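Local coordinates for protein BpsB (PgaB), Poly-beta-1,6-N-acetyl-D-glucosamine N-deacetylase (PDB 5BU6) that removes acetyl groups from the N-acetylglucosamine units of poly-beta-1,6-N-acetyl-D-glucosamine, as a metal-dependent family 4 carbohydrate esterase required for biofilm formation, at residues N56-Q61 with P77-F82. The protein carries 5 engineered substitutions. Residues are numbered along the deposited sequence; the frame is centred on the assembly and turned at random.
Sequences NPISMQ and PILLTF. With EDO (1,2-ethanediol), chain J.
Strand 56-57 and strand 77-83 are the two parallel strands of a beta-alpha-beta unit whose helix is 60-67, and Pro57 lies between the two backbone bonds that join them. Ile78 spends both of its peptide groups here: its N donates to Asn56 O at 3.1 Å, from well above the carbonyl plane, and its O accepts from Ile58 N at 2.8 Å. Pro57 has no N-H to give, but the parallel register asks for none at this position; instead its CA lies 3.0 Å from Ile78 O in a CA-H...O contact. On the same face of the sheet, the Pro57 ring crosses the branched side chain of Ile78, CG to CG2 at 4.0 Å. Pro77 lies on the other face, and Ile58 runs beside its ring, pointing the same way, with CG2 3.8 Å from Pro77 CB. Beyond Ile58 the chains part, and a water bridges Ile58 O and Leu80 N, 2.9 Å from the latter, whose proton it accepts. Leu79 reaches into the divergence with CG anti to its backbone N (chi1 -177°), bringing CD1 to 3.3 Å from Ile58 O; Ile63 of the helix packs on both Ile58 and Leu79, apolar residues suited to this buried seam. The Ser59 hydroxyl caps a first-turn N-H of the helix while Gln62 OE1 takes the Ser59 N-H, a capping-box exchange. Past Ile78 this edge of strand 77-83 passes to strand 104-108, while strand 14-20 lines the other, within the parallel beta-alpha-beta architecture typical of polysaccharide deacetylase barrels.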
# COMPACT_ATOMS: atom_id res chain seq x y z
N ASN A 56 7.83 -15.57 -10.72
CA ASN A 56 8.91 -14.63 -10.99
C ASN A 56 8.54 -13.24 -10.50
O ASN A 56 7.82 -12.52 -11.18
CB ASN A 56 9.22 -14.60 -12.50
CG ASN A 56 9.93 -15.84 -12.96
OD1 ASN A 56 11.03 -16.14 -12.51
ND2 ASN A 56 9.30 -16.57 -13.87
N PRO A 57 9.01 -12.87 -9.30
CA PRO A 57 8.72 -11.53 -8.80
C PRO A 57 9.25 -10.43 -9.73
O PRO A 57 10.38 -10.50 -10.19
CB PRO A 57 9.42 -11.51 -7.44
CG PRO A 57 9.40 -12.99 -7.01
CD PRO A 57 9.68 -13.71 -8.30
N ILE A 58 8.40 -9.45 -9.99
CA ILE A 58 8.69 -8.34 -10.91
C ILE A 58 8.65 -6.99 -10.17
O ILE A 58 8.12 -6.89 -9.05
CB ILE A 58 7.66 -8.29 -12.08
CG1 ILE A 58 6.26 -7.99 -11.52
CG2 ILE A 58 7.70 -9.58 -12.90
CD1 ILE A 58 5.13 -8.06 -12.50
N SER A 59 9.19 -5.94 -10.78
CA SER A 59 9.07 -4.59 -10.20
C SER A 59 7.90 -3.85 -10.83
O SER A 59 7.39 -4.25 -11.88
CB SER A 59 10.34 -3.79 -10.43
OG SER A 59 10.57 -3.69 -11.84
N MET A 60 7.51 -2.72 -10.24
CA MET A 60 6.52 -1.86 -10.88
C MET A 60 7.02 -1.29 -12.21
O MET A 60 6.25 -1.09 -13.14
CB MET A 60 6.13 -0.71 -9.95
CG MET A 60 4.96 0.11 -10.49
SD MET A 60 3.46 -0.18 -9.56
CE MET A 60 3.95 0.42 -7.95
N GLN A 61 8.32 -1.02 -12.28
CA GLN A 61 8.90 -0.55 -13.54
C GLN A 61 8.69 -1.59 -14.65
O GLN A 61 8.45 -1.26 -15.83
CB GLN A 61 10.38 -0.25 -13.38
CG GLN A 61 10.99 0.36 -14.63
CD GLN A 61 10.38 1.72 -14.95
OE1 GLN A 61 10.33 2.60 -14.10
NE2 GLN A 61 9.89 1.88 -16.18
N PRO A 77 4.40 -13.99 -13.46
CA PRO A 77 4.95 -12.79 -12.84
C PRO A 77 4.15 -12.41 -11.62
O PRO A 77 2.91 -12.51 -11.63
CB PRO A 77 4.80 -11.72 -13.95
CG PRO A 77 3.63 -12.14 -14.68
CD PRO A 77 3.55 -13.66 -14.62
N ILE A 78 4.84 -11.99 -10.57
CA ILE A 78 4.15 -11.56 -9.36
C ILE A 78 4.80 -10.30 -8.79
O ILE A 78 6.01 -10.15 -8.82
CB ILE A 78 4.11 -12.70 -8.30
CG1 ILE A 78 3.25 -12.30 -7.10
CG2 ILE A 78 5.50 -13.12 -7.87
CD1 ILE A 78 2.69 -13.49 -6.35
N LEU A 79 3.97 -9.38 -8.30
CA LEU A 79 4.41 -8.16 -7.65
C LEU A 79 4.23 -8.34 -6.13
O LEU A 79 3.13 -8.64 -5.67
CB LEU A 79 3.62 -6.94 -8.13
CG LEU A 79 4.03 -5.57 -7.57
CD1 LEU A 79 5.40 -5.20 -8.12
CD2 LEU A 79 2.99 -4.53 -7.98
N LEU A 80 5.32 -8.18 -5.38
CA LEU A 80 5.25 -8.28 -3.91
C LEU A 80 5.15 -6.88 -3.34
O LEU A 80 5.92 -5.98 -3.75
CB LEU A 80 6.50 -8.98 -3.37
CG LEU A 80 6.91 -10.33 -3.95
CD1 LEU A 80 8.24 -10.78 -3.32
CD2 LEU A 80 5.80 -11.36 -3.73
N THR A 81 4.22 -6.67 -2.40
CA THR A 81 4.07 -5.36 -1.79
C THR A 81 4.02 -5.50 -0.26
O THR A 81 3.49 -6.49 0.27
CB THR A 81 2.80 -4.63 -2.29
OG1 THR A 81 1.63 -5.25 -1.75
CG2 THR A 81 2.73 -4.67 -3.83
N PHE A 82 4.63 -4.53 0.41
CA PHE A 82 4.74 -4.46 1.87
C PHE A 82 4.33 -3.06 2.33
O PHE A 82 5.08 -2.10 2.13
CB PHE A 82 6.18 -4.77 2.31
CG PHE A 82 6.65 -6.13 1.92
CD1 PHE A 82 7.22 -6.35 0.66
CD2 PHE A 82 6.50 -7.21 2.78
CE1 PHE A 82 7.64 -7.61 0.28
CE2 PHE A 82 6.92 -8.48 2.42
CZ PHE A 82 7.50 -8.69 1.15
C1 EDO J . 12.01 -0.46 -8.52
O1 EDO J . 11.88 -1.82 -8.09
C2 EDO J . 11.46 -0.31 -9.94
O2 EDO J . 10.02 -0.34 -9.96
O HOH W 1 7.84 -8.24 -6.71